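Local coordinates for protein iron transport multicopper oxidase FET3 (Saccharomyces cerevisiae, PDB 1ZPU) that oxidises ferrous iron to ferric iron with molecular oxygen as a multicopper ferroxidase, supplying the permease FTR1 for high-affinity iron uptake, at residues A[394-399]-A[475-480]; A[445-450]-A[459-464]; A[347-352]-A[482-487]; A[62-67]-A[91-96]. One frame throughout, in Å; residues are numbered along the deposited sequence.

Interactions 1 and 2 lie in the third cupredoxin domain, their centres about 9 Å apart, and strand 457-463 of interaction 2 runs between the two strands of interaction 1; interaction 4 belongs to the first domain. Together they bring histidines to the trinuclear copper cluster from both domains: H395 and H397 in interaction 1, H462 and H464 in interaction 2, H62 in interaction 4. H397 and H462 bind the same copper, as do H62 and H464, whose NE2 lies 3.5 Å from H62 ND1. C463 extends interaction 2 to the type 1 copper. Interaction 3 lies farther out, its centre about 14 Å from that of interaction 1, where strand 474-479 gives way to helix 481-486.

Interaction 1. Residues A[394-399]-A[475-480]; sequences FHLHGH and LVLVED. With CU1 (copper (I) ion), chain B; CU1 (copper (I) ion), chain C.
L396 and H399 meet L477 and E479 from strands that run the same way but are not direct partners, because strand 457-463 passes between 392-396 and 474-479 and is antiparallel to both. The polar link is H399 NE2 to E479 OE1, 2.7 Å long and nearly straight at 165°. OE1 accepts through its syn lone pair and lies close to the imidazole plane. Ring and carboxylate are almost coplanar, 14° apart, with the carboxylate at the ring edge. The other oxygen, E479 OE2, accepts the backbone N of N455, so both ends of this buried acid are engaged. With E479 shortened to an alanine, H399 NE2 and the backbone N of N455 would probably be left without their acceptors and the imidazole less firmly held in its plane. Alongside, L396 and L477 cross at about a right angle, CD1 against CD1 at 3.7 Å. In L396, CG anti to the backbone N (chi1 176°) lets this branch reach the other strand. Two copper ligands precede H399: H395, on the strand, binds the type 2 copper through NE2 at 2.0 Å, and H397, in the loop, binds one of the type 3 pair through NE2 at 2.1 Å. W459 of the intervening strand meets the H399 ring edge-to-face, while F451 from strand 446-452, in the facing sheet, packs on L396, L477 and E479.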
# COMPACT_ATOMS: atom_id res chain seq x y z
N PHE A 394 -5.29 -2.68 5.10
CA PHE A 394 -4.09 -2.47 5.88
C PHE A 394 -2.92 -3.18 5.25
O PHE A 394 -3.06 -4.27 4.71
CB PHE A 394 -4.28 -2.91 7.33
CG PHE A 394 -5.21 -2.03 8.09
CD1 PHE A 394 -6.56 -2.33 8.18
CD2 PHE A 394 -4.75 -0.86 8.69
CE1 PHE A 394 -7.43 -1.49 8.86
CE2 PHE A 394 -5.63 -0.02 9.38
CZ PHE A 394 -6.97 -0.35 9.47
N HIS A 395 -1.77 -2.52 5.32
CA HIS A 395 -0.58 -3.02 4.70
C HIS A 395 0.56 -3.04 5.71
O HIS A 395 0.65 -2.15 6.58
CB HIS A 395 -0.26 -2.20 3.45
CG HIS A 395 1.16 -2.33 3.00
ND1 HIS A 395 1.69 -3.51 2.53
CD2 HIS A 395 2.17 -1.43 2.97
CE1 HIS A 395 2.96 -3.33 2.23
NE2 HIS A 395 3.28 -2.07 2.49
N LEU A 396 1.42 -4.06 5.60
CA LEU A 396 2.53 -4.26 6.51
C LEU A 396 3.85 -4.23 5.76
O LEU A 396 4.07 -5.05 4.87
CB LEU A 396 2.38 -5.58 7.25
CG LEU A 396 3.50 -6.03 8.21
CD1 LEU A 396 3.64 -5.13 9.45
CD2 LEU A 396 3.27 -7.49 8.62
N HIS A 397 4.73 -3.31 6.14
CA HIS A 397 6.06 -3.22 5.53
C HIS A 397 6.93 -4.38 6.01
O HIS A 397 6.72 -4.91 7.10
CB HIS A 397 6.74 -1.91 5.91
CG HIS A 397 6.18 -0.71 5.22
ND1 HIS A 397 6.97 0.18 4.53
CD2 HIS A 397 4.91 -0.24 5.12
CE1 HIS A 397 6.22 1.14 4.04
NE2 HIS A 397 4.96 0.91 4.38
N GLY A 398 7.89 -4.79 5.17
CA GLY A 398 8.90 -5.77 5.55
C GLY A 398 8.52 -7.25 5.57
O GLY A 398 9.38 -8.11 5.74
N HIS A 399 7.23 -7.55 5.40
CA HIS A 399 6.75 -8.93 5.48
C HIS A 399 5.56 -9.20 4.55
O HIS A 399 4.79 -8.30 4.21
CB HIS A 399 6.30 -9.27 6.89
CG HIS A 399 7.35 -9.10 7.94
ND1 HIS A 399 8.30 -10.06 8.21
CD2 HIS A 399 7.57 -8.09 8.82
CE1 HIS A 399 9.07 -9.64 9.19
NE2 HIS A 399 8.65 -8.45 9.58
N LEU A 475 0.87 2.44 12.86
CA LEU A 475 1.69 2.10 14.01
C LEU A 475 3.04 1.56 13.55
O LEU A 475 3.18 1.12 12.41
CB LEU A 475 0.99 1.09 14.93
CG LEU A 475 0.54 -0.26 14.41
CD1 LEU A 475 1.70 -1.20 14.29
CD2 LEU A 475 -0.44 -0.80 15.42
N VAL A 476 4.03 1.59 14.45
CA VAL A 476 5.40 1.29 14.07
C VAL A 476 5.92 0.02 14.77
O VAL A 476 5.85 -0.11 15.99
CB VAL A 476 6.34 2.48 14.37
CG1 VAL A 476 7.77 2.15 13.99
CG2 VAL A 476 5.86 3.72 13.66
N LEU A 477 6.45 -0.90 13.97
CA LEU A 477 7.04 -2.13 14.48
C LEU A 477 8.57 -2.08 14.40
O LEU A 477 9.13 -1.90 13.32
CB LEU A 477 6.53 -3.33 13.68
CG LEU A 477 5.03 -3.62 13.74
CD1 LEU A 477 4.73 -4.87 12.96
CD2 LEU A 477 4.53 -3.78 15.17
N VAL A 478 9.24 -2.23 15.53
CA VAL A 478 10.69 -2.29 15.55
C VAL A 478 11.09 -3.74 15.80
O VAL A 478 10.92 -4.27 16.92
CB VAL A 478 11.28 -1.35 16.63
CG1 VAL A 478 12.79 -1.45 16.66
CG2 VAL A 478 10.87 0.07 16.36
N GLU A 479 11.59 -4.39 14.76
CA GLU A 479 12.00 -5.79 14.81
C GLU A 479 13.44 -5.93 15.30
O GLU A 479 14.34 -5.31 14.74
CB GLU A 479 11.88 -6.36 13.41
CG GLU A 479 11.45 -7.79 13.35
CD GLU A 479 10.66 -8.07 12.08
OE1 GLU A 479 9.69 -7.33 11.82
OE2 GLU A 479 11.02 -9.02 11.35
N ASP A 480 13.64 -6.78 16.31
CA ASP A 480 14.87 -6.79 17.13
C ASP A 480 15.90 -5.70 16.78
O ASP A 480 16.76 -5.90 15.92
CB ASP A 480 15.52 -8.19 17.23
CG ASP A 480 16.10 -8.67 15.92
OD1 ASP A 480 15.60 -8.25 14.86
OD2 ASP A 480 17.05 -9.48 15.96
CU CU1 B . 4.93 -1.20 1.65
CU CU1 C . 3.52 2.45 4.03

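Interaction 2. Residues A[445-450]-A[459-464]; sequences SNFVIR and WFFHCH. With CU1 (copper (I) ion), chain C; CU1 (copper (I) ion), chain D; CU1 (copper (I) ion), chain E.
H462 ND1 donates to C463 O over 2.6 Å at 169°, one residue past F461, whose ring meets F447 and I449. The acceptor lies in the imidazole plane, but the donor stands above the carbonyl plane rather than on a lone pair. With ND1 held this way, the other ring nitrogen, H462 NE2, is turned to a type 3 copper at 2.2 Å. H464 NE2 binds the other type 3 copper, and C463 SG, anti to the backbone N, is directed to the type 1 copper at 2.2 Å. This is the His-Cys-His element of multicopper oxidases, in which a cysteine ligand of the type 1 site stands between two histidines of the trinuclear cluster and provides a short covalent route for electrons. The two segments face each other across the beta sandwich of the third cupredoxin domain, one strand from each sheet, with the CA atoms of I449 and F461 11.9 Å apart. F461 spans the distance between the sheets. The F447 and F461 side chains come from opposite directions and meet edge to edge, CZ to CZ at 4.2 Å, each nearest atom lying near the plane of the other ring; they do not stack. I449 approaches obliquely, its CD1 4.1 Å from F461 CE1. CG1 of I449 sits between the backbone N and the carbonyl carbon (chi1 56°), and the chain then extends, carrying CD1 into the interior. F394 and L396 of strand 392-396 border this core on F447 and F461 respectively, while L384 and I382 of strand 379-386 pack on F447 and I449.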
# COMPACT_ATOMS: atom_id res chain seq x y z
N SER A 445 -15.87 -5.24 11.13
CA SER A 445 -15.43 -6.62 11.32
C SER A 445 -14.03 -6.72 11.93
O SER A 445 -13.59 -5.81 12.62
CB SER A 445 -15.53 -7.40 10.01
OG SER A 445 -15.64 -8.79 10.28
N ASN A 446 -13.36 -7.84 11.69
CA ASN A 446 -12.04 -8.08 12.27
C ASN A 446 -11.18 -8.94 11.38
O ASN A 446 -11.69 -9.63 10.48
CB ASN A 446 -12.17 -8.72 13.66
CG ASN A 446 -12.99 -10.01 13.65
OD1 ASN A 446 -12.50 -11.08 13.30
ND2 ASN A 446 -14.24 -9.91 14.06
N PHE A 447 -9.88 -8.90 11.61
CA PHE A 447 -8.98 -9.88 11.03
C PHE A 447 -7.82 -10.21 11.95
O PHE A 447 -7.56 -9.48 12.92
CB PHE A 447 -8.53 -9.50 9.60
CG PHE A 447 -7.53 -8.36 9.49
CD1 PHE A 447 -7.73 -7.36 8.55
CD2 PHE A 447 -6.38 -8.33 10.26
CE1 PHE A 447 -6.81 -6.31 8.40
CE2 PHE A 447 -5.46 -7.29 10.13
CZ PHE A 447 -5.67 -6.28 9.19
N VAL A 448 -7.16 -11.33 11.67
CA VAL A 448 -6.00 -11.76 12.42
C VAL A 448 -4.94 -12.23 11.44
O VAL A 448 -5.19 -13.09 10.59
CB VAL A 448 -6.33 -12.89 13.43
CG1 VAL A 448 -5.12 -13.21 14.28
CG2 VAL A 448 -7.47 -12.50 14.33
N ILE A 449 -3.75 -11.65 11.57
CA ILE A 449 -2.62 -12.02 10.75
C ILE A 449 -1.46 -12.44 11.63
O ILE A 449 -1.35 -11.99 12.77
CB ILE A 449 -2.17 -10.86 9.83
CG1 ILE A 449 -1.84 -9.61 10.65
CG2 ILE A 449 -3.23 -10.57 8.80
CD1 ILE A 449 -1.14 -8.52 9.85
N ARG A 450 -0.62 -13.32 11.10
CA ARG A 450 0.57 -13.79 11.80
C ARG A 450 1.79 -13.79 10.89
O ARG A 450 1.68 -14.08 9.69
CB ARG A 450 0.34 -15.20 12.36
CG ARG A 450 -0.48 -15.22 13.61
CD ARG A 450 -0.44 -16.59 14.21
NE ARG A 450 -1.69 -16.85 14.92
CZ ARG A 450 -2.07 -18.03 15.37
NH1 ARG A 450 -1.30 -19.10 15.20
NH2 ARG A 450 -3.23 -18.15 15.99
N TRP A 459 9.24 -1.16 10.70
CA TRP A 459 8.18 -1.42 9.73
C TRP A 459 6.85 -0.75 10.06
O TRP A 459 6.32 -0.91 11.16
CB TRP A 459 7.97 -2.93 9.57
CG TRP A 459 9.20 -3.75 9.33
CD1 TRP A 459 9.66 -4.76 10.12
CD2 TRP A 459 10.13 -3.64 8.25
NE1 TRP A 459 10.81 -5.29 9.60
CE2 TRP A 459 11.12 -4.62 8.45
CE3 TRP A 459 10.23 -2.81 7.13
CZ2 TRP A 459 12.19 -4.80 7.57
CZ3 TRP A 459 11.30 -2.99 6.25
CH2 TRP A 459 12.26 -3.97 6.48
N PHE A 460 6.30 -0.03 9.08
CA PHE A 460 5.04 0.68 9.22
C PHE A 460 3.88 -0.28 9.03
O PHE A 460 3.87 -1.06 8.07
CB PHE A 460 4.98 1.83 8.20
CG PHE A 460 4.24 3.07 8.66
CD1 PHE A 460 3.75 3.18 9.96
CD2 PHE A 460 4.08 4.15 7.80
CE1 PHE A 460 3.08 4.35 10.38
CE2 PHE A 460 3.42 5.33 8.22
CZ PHE A 460 2.92 5.42 9.50
N PHE A 461 2.92 -0.25 9.94
CA PHE A 461 1.67 -0.97 9.75
C PHE A 461 0.51 0.03 9.73
O PHE A 461 0.22 0.65 10.76
CB PHE A 461 1.44 -2.03 10.83
CG PHE A 461 0.15 -2.76 10.67
CD1 PHE A 461 0.01 -3.76 9.72
CD2 PHE A 461 -0.95 -2.43 11.47
CE1 PHE A 461 -1.19 -4.43 9.57
CE2 PHE A 461 -2.17 -3.10 11.31
CZ PHE A 461 -2.28 -4.11 10.36
N HIS A 462 -0.13 0.18 8.58
CA HIS A 462 -1.13 1.23 8.40
C HIS A 462 -2.16 0.91 7.35
O HIS A 462 -1.98 -0.00 6.54
CB HIS A 462 -0.45 2.53 8.00
CG HIS A 462 0.20 2.47 6.66
ND1 HIS A 462 -0.45 2.82 5.49
CD2 HIS A 462 1.45 2.08 6.28
CE1 HIS A 462 0.36 2.65 4.47
NE2 HIS A 462 1.52 2.20 4.92
N CYS A 463 -3.22 1.70 7.35
CA CYS A 463 -4.18 1.70 6.27
C CYS A 463 -3.59 2.40 5.05
O CYS A 463 -2.98 3.47 5.15
CB CYS A 463 -5.45 2.41 6.72
SG CYS A 463 -6.74 2.37 5.48
N HIS A 464 -3.76 1.79 3.90
CA HIS A 464 -3.19 2.31 2.67
C HIS A 464 -4.10 3.32 1.96
O HIS A 464 -3.77 3.78 0.87
CB HIS A 464 -2.80 1.18 1.74
CG HIS A 464 -1.58 1.47 0.94
ND1 HIS A 464 -1.57 2.38 -0.10
CD2 HIS A 464 -0.32 0.99 1.03
CE1 HIS A 464 -0.35 2.44 -0.61
NE2 HIS A 464 0.43 1.61 0.06
CU CU1 C . 3.52 2.45 4.03
CU CU1 D . 2.40 0.93 -0.73
CU CU1 E . -8.68 3.12 6.15

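Interaction 3. Residues A[347-352]-A[482-487]; sequences PTLMTV and FGIQDA
I484 presents its CG2 methyl to L349 and V352 at once. That methyl is anti to the backbone N, whereas CG1 is anti to the carbonyl carbon (chi1 -68°), so the short branch and not the longer one touches helix 348-352. One neighbour is L349 CD1, 3.8 Å from I484 CG2. L349 does not start out toward the other helix; CG placed anti to the backbone N carries one of its two methyls across, where it meets I484 obliquely. The second neighbour is V352 CG2, 3.9 Å from I484 CG2, with the two side chains crossing at about a right angle. Q485 takes a different course: extended beyond CG, it reaches past the apolar patch to the last turn of helix 348-352. There Q485 NE2 donates to V352 O at 2.9 Å, approaching nearly along the C=O axis but bent at the hydrogen (146°), with the acceptor tilted from the glutamine amide plane. The same NE2 is also hydrogen-bonded to G356 O. The two short helices cross at -75° with their axes 10.7 Å apart, so contact is made through side chains. Helix 348-352 also rests on the sheet of the third domain, T348 against V476 and V478. The chemistry is thus divided: a small methyl-to-methyl patch supplies apolar burial, while one glutamine amide ties the C-terminal part of helix 348-352, and the carbonyl of G356 a little farther along the chain, to helix 481-486.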
# COMPACT_ATOMS: atom_id res chain seq x y z
N PRO A 347 13.69 10.28 13.26
CA PRO A 347 13.22 9.06 12.61
C PRO A 347 13.47 7.84 13.48
O PRO A 347 14.53 7.76 14.10
CB PRO A 347 14.10 8.97 11.36
CG PRO A 347 14.56 10.35 11.10
CD PRO A 347 14.59 11.07 12.39
N THR A 348 12.52 6.92 13.52
CA THR A 348 12.63 5.72 14.36
C THR A 348 13.99 5.04 14.22
O THR A 348 14.70 4.87 15.22
CB THR A 348 11.52 4.69 14.04
OG1 THR A 348 10.26 5.35 13.92
CG2 THR A 348 11.44 3.63 15.14
N LEU A 349 14.34 4.69 12.99
CA LEU A 349 15.61 4.00 12.71
C LEU A 349 16.84 4.77 13.22
O LEU A 349 17.76 4.18 13.79
CB LEU A 349 15.75 3.69 11.21
CG LEU A 349 16.97 2.94 10.69
CD1 LEU A 349 17.10 1.55 11.29
CD2 LEU A 349 16.89 2.84 9.20
N MET A 350 16.83 6.08 13.04
CA MET A 350 17.93 6.92 13.49
C MET A 350 18.15 6.85 15.01
O MET A 350 19.29 6.96 15.48
CB MET A 350 17.71 8.36 13.02
CG MET A 350 18.27 8.66 11.64
SD MET A 350 17.53 7.72 10.28
CE MET A 350 18.08 8.69 8.87
N THR A 351 17.07 6.64 15.77
CA THR A 351 17.23 6.52 17.22
C THR A 351 17.71 5.13 17.61
O THR A 351 18.57 5.01 18.49
CB THR A 351 16.00 7.00 18.08
OG1 THR A 351 15.20 5.89 18.48
CG2 THR A 351 15.16 8.03 17.35
N VAL A 352 17.20 4.08 16.96
CA VAL A 352 17.73 2.73 17.21
C VAL A 352 19.24 2.61 16.89
O VAL A 352 19.99 1.94 17.62
CB VAL A 352 16.89 1.57 16.55
CG1 VAL A 352 15.79 2.09 15.67
CG2 VAL A 352 17.78 0.56 15.82
N PHE A 482 18.43 -4.85 18.19
CA PHE A 482 19.81 -5.31 18.33
C PHE A 482 20.29 -6.00 17.06
O PHE A 482 21.45 -5.84 16.67
CB PHE A 482 19.99 -6.22 19.55
CG PHE A 482 19.72 -5.53 20.87
CD1 PHE A 482 18.95 -6.16 21.85
CD2 PHE A 482 20.22 -4.26 21.13
CE1 PHE A 482 18.69 -5.53 23.07
CE2 PHE A 482 19.97 -3.63 22.34
CZ PHE A 482 19.20 -4.26 23.31
N GLY A 483 19.40 -6.74 16.40
CA GLY A 483 19.69 -7.31 15.08
C GLY A 483 20.01 -6.24 14.05
O GLY A 483 20.89 -6.41 13.22
N ILE A 484 19.27 -5.13 14.13
CA ILE A 484 19.50 -3.97 13.26
C ILE A 484 20.89 -3.39 13.49
O ILE A 484 21.64 -3.18 12.54
CB ILE A 484 18.42 -2.87 13.45
CG1 ILE A 484 17.06 -3.34 12.97
CG2 ILE A 484 18.79 -1.59 12.73
CD1 ILE A 484 15.92 -2.57 13.58
N GLN A 485 21.24 -3.17 14.76
CA GLN A 485 22.52 -2.57 15.11
C GLN A 485 23.70 -3.45 14.70
O GLN A 485 24.73 -2.95 14.26
CB GLN A 485 22.62 -2.30 16.61
CG GLN A 485 21.80 -1.14 17.13
CD GLN A 485 21.72 -1.13 18.65
OE1 GLN A 485 21.89 -2.16 19.31
NE2 GLN A 485 21.44 0.04 19.22
N ASP A 486 23.53 -4.76 14.85
CA ASP A 486 24.61 -5.71 14.64
C ASP A 486 24.97 -5.89 13.17
O ASP A 486 26.12 -6.16 12.85
CB ASP A 486 24.28 -7.06 15.27
CG ASP A 486 24.32 -7.02 16.80
OD1 ASP A 486 24.48 -5.92 17.38
OD2 ASP A 486 24.19 -8.09 17.43
N ALA A 487 23.98 -5.75 12.28
CA ALA A 487 24.24 -5.86 10.85
C ALA A 487 24.91 -4.60 10.31
O ALA A 487 24.46 -3.48 10.55
CB ALA A 487 22.95 -6.15 10.10

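Interaction 4. Residues A[62-67]-A[91-96]; sequences HGLFQN and YNFTVD. With CU1 (copper (I) ion), chain D; NAG (2-acetamido-2-deoxy-beta-D-glucopyranose), chain F; NAG (2-acetamido-2-deoxy-beta-D-glucopyranose), chain K.
The F93 ring is approached by both Q66 and L64 in the first cupredoxin domain, where the loop leaving strand 60-62 in one sheet packs on strand 88-94, an edge strand of the other. Q66 NE2 sits 3.9 Å above the plane of the ring and over its centre, with the amide set steeply against it, the two planes 77° apart. A chain bent at chi2 (-63°) brings the amide back over the phenyl group, and puts Q66 OE1 3.5 Å from F93 CB. L64 crosses F93 at about a right angle and uses a single methyl, CD2, which lies obliquely 3.3 Å from F93 CE1. The same CD2 is 4.0 Å from V95 CG2, so one leucine branch fills the angle between two residues of the second segment. F93 turns inward with CG between the backbone N and the carbonyl carbon (chi1 62°). Cutting F93 back to an alanine would probably open a gap beside L64 CD2 and take away the ring face beneath Q66 NE2. F120 of strand 117-123 closes on both L64 and F93. Two residues before L64, H62 reaches a type 3 copper through ND1, at 1.9 Å, while its NE2 is hydrogen-bonded to D437 OD2 and T438 OG1. N92, beside F93, leaves the backbone away from the loop, and its ND2 is joined covalently to C1 of an N-acetylglucosamine at 1.4 Å.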
# COMPACT_ATOMS: atom_id res chain seq x y z
N HIS A 62 6.93 -0.83 -2.55
CA HIS A 62 5.88 -1.57 -1.86
C HIS A 62 6.05 -3.06 -2.01
O HIS A 62 5.97 -3.60 -3.12
CB HIS A 62 4.52 -1.17 -2.43
CG HIS A 62 3.37 -1.77 -1.67
ND1 HIS A 62 2.47 -1.00 -0.98
CD2 HIS A 62 2.99 -3.05 -1.49
CE1 HIS A 62 1.58 -1.79 -0.41
NE2 HIS A 62 1.88 -3.04 -0.69
N GLY A 63 6.25 -3.73 -0.88
CA GLY A 63 6.25 -5.19 -0.86
C GLY A 63 7.64 -5.76 -0.70
O GLY A 63 7.79 -6.89 -0.24
N LEU A 64 8.64 -4.98 -1.06
CA LEU A 64 10.02 -5.39 -0.95
C LEU A 64 10.42 -5.48 0.52
O LEU A 64 10.08 -4.62 1.32
CB LEU A 64 10.89 -4.40 -1.71
CG LEU A 64 11.14 -4.65 -3.21
CD1 LEU A 64 9.93 -5.05 -4.03
CD2 LEU A 64 11.84 -3.46 -3.84
N PHE A 65 11.12 -6.55 0.88
CA PHE A 65 11.37 -6.86 2.29
C PHE A 65 12.50 -6.04 2.90
O PHE A 65 12.61 -5.94 4.12
CB PHE A 65 11.64 -8.35 2.49
CG PHE A 65 10.45 -9.23 2.19
CD1 PHE A 65 9.14 -8.77 2.39
CD2 PHE A 65 10.63 -10.53 1.72
CE1 PHE A 65 8.05 -9.58 2.11
CE2 PHE A 65 9.54 -11.34 1.44
CZ PHE A 65 8.26 -10.87 1.64
N GLN A 66 13.34 -5.46 2.04
CA GLN A 66 14.45 -4.61 2.46
C GLN A 66 15.30 -5.26 3.55
O GLN A 66 15.78 -4.60 4.47
CB GLN A 66 13.94 -3.21 2.87
CG GLN A 66 13.15 -2.43 1.79
CD GLN A 66 13.97 -2.09 0.53
OE1 GLN A 66 15.20 -2.22 0.51
NE2 GLN A 66 13.28 -1.65 -0.52
N ASN A 67 15.47 -6.58 3.44
CA ASN A 67 16.17 -7.40 4.42
C ASN A 67 17.61 -6.94 4.56
O ASN A 67 18.38 -7.03 3.61
CB ASN A 67 16.12 -8.87 3.99
CG ASN A 67 16.29 -9.84 5.14
OD1 ASN A 67 17.09 -9.61 6.05
ND2 ASN A 67 15.56 -10.94 5.08
N TYR A 91 18.62 5.60 -3.17
CA TYR A 91 18.02 4.35 -2.74
C TYR A 91 18.82 3.21 -3.36
O TYR A 91 18.82 3.04 -4.57
CB TYR A 91 16.53 4.30 -3.14
CG TYR A 91 15.65 5.25 -2.35
CD1 TYR A 91 15.31 6.50 -2.86
CD2 TYR A 91 15.17 4.91 -1.09
CE1 TYR A 91 14.50 7.40 -2.13
CE2 TYR A 91 14.36 5.78 -0.35
CZ TYR A 91 14.03 7.03 -0.88
OH TYR A 91 13.23 7.89 -0.14
N ASN A 92 19.51 2.45 -2.52
CA ASN A 92 20.48 1.47 -2.97
C ASN A 92 20.20 0.16 -2.26
O ASN A 92 20.49 0.03 -1.08
CB ASN A 92 21.88 1.97 -2.65
CG ASN A 92 22.98 1.15 -3.29
OD1 ASN A 92 22.77 0.02 -3.74
ND2 ASN A 92 24.18 1.75 -3.34
N PHE A 93 19.62 -0.79 -2.98
CA PHE A 93 19.18 -2.04 -2.38
C PHE A 93 19.20 -3.20 -3.37
O PHE A 93 19.13 -2.99 -4.57
CB PHE A 93 17.79 -1.90 -1.76
CG PHE A 93 16.71 -1.55 -2.75
CD1 PHE A 93 15.94 -2.55 -3.33
CD2 PHE A 93 16.44 -0.24 -3.08
CE1 PHE A 93 14.92 -2.24 -4.24
CE2 PHE A 93 15.42 0.08 -3.99
CZ PHE A 93 14.66 -0.92 -4.57
N THR A 94 19.30 -4.41 -2.84
CA THR A 94 19.23 -5.62 -3.65
C THR A 94 17.85 -6.21 -3.51
O THR A 94 17.04 -5.76 -2.70
CB THR A 94 20.25 -6.66 -3.21
OG1 THR A 94 21.05 -6.12 -2.15
CG2 THR A 94 21.14 -7.04 -4.36
N VAL A 95 17.58 -7.24 -4.31
CA VAL A 95 16.26 -7.83 -4.35
C VAL A 95 16.38 -9.37 -4.24
O VAL A 95 16.06 -10.12 -5.16
CB VAL A 95 15.51 -7.27 -5.58
CG1 VAL A 95 14.87 -8.34 -6.42
CG2 VAL A 95 14.50 -6.22 -5.12
N ASP A 96 16.87 -9.81 -3.09
CA ASP A 96 17.19 -11.22 -2.89
C ASP A 96 16.02 -12.05 -2.37
O ASP A 96 16.04 -13.28 -2.46
CB ASP A 96 18.38 -11.36 -1.97
CG ASP A 96 19.68 -10.91 -2.63
OD1 ASP A 96 20.26 -11.68 -3.44
OD2 ASP A 96 20.11 -9.77 -2.32
CU CU1 D . 2.40 0.93 -0.73
C1 NAG F . 15.97 -11.95 6.04
C2 NAG F . 14.80 -12.91 5.78
C3 NAG F . 14.94 -14.21 6.56
C4 NAG F . 16.33 -14.82 6.35
C5 NAG F . 17.42 -13.75 6.55
C6 NAG F . 18.81 -14.28 6.26
C7 NAG F . 12.65 -12.02 5.07
C8 NAG F . 11.44 -11.21 5.46
N2 NAG F . 13.52 -12.28 6.06
O3 NAG F . 13.95 -15.10 6.10
O4 NAG F . 16.53 -15.97 7.17
O5 NAG F . 17.17 -12.62 5.71
O6 NAG F . 18.89 -14.67 4.91
O7 NAG F . 12.78 -12.39 3.90
C1 NAG K . 25.33 0.88 -3.25
C2 NAG K . 26.62 1.67 -3.00
C3 NAG K . 27.81 0.74 -3.19
C4 NAG K . 27.67 -0.46 -2.25
C5 NAG K . 26.25 -1.05 -2.22
C6 NAG K . 26.08 -1.95 -0.99
C7 NAG K . 26.97 3.20 -4.97
C8 NAG K . 28.28 2.81 -5.61
N2 NAG K . 26.77 2.95 -3.68
O3 NAG K . 29.01 1.42 -2.86
O4 NAG K . 28.61 -1.43 -2.62
O5 NAG K . 25.24 -0.06 -2.20
O6 NAG K . 26.75 -1.38 0.12
O7 NAG K . 26.12 3.78 -5.63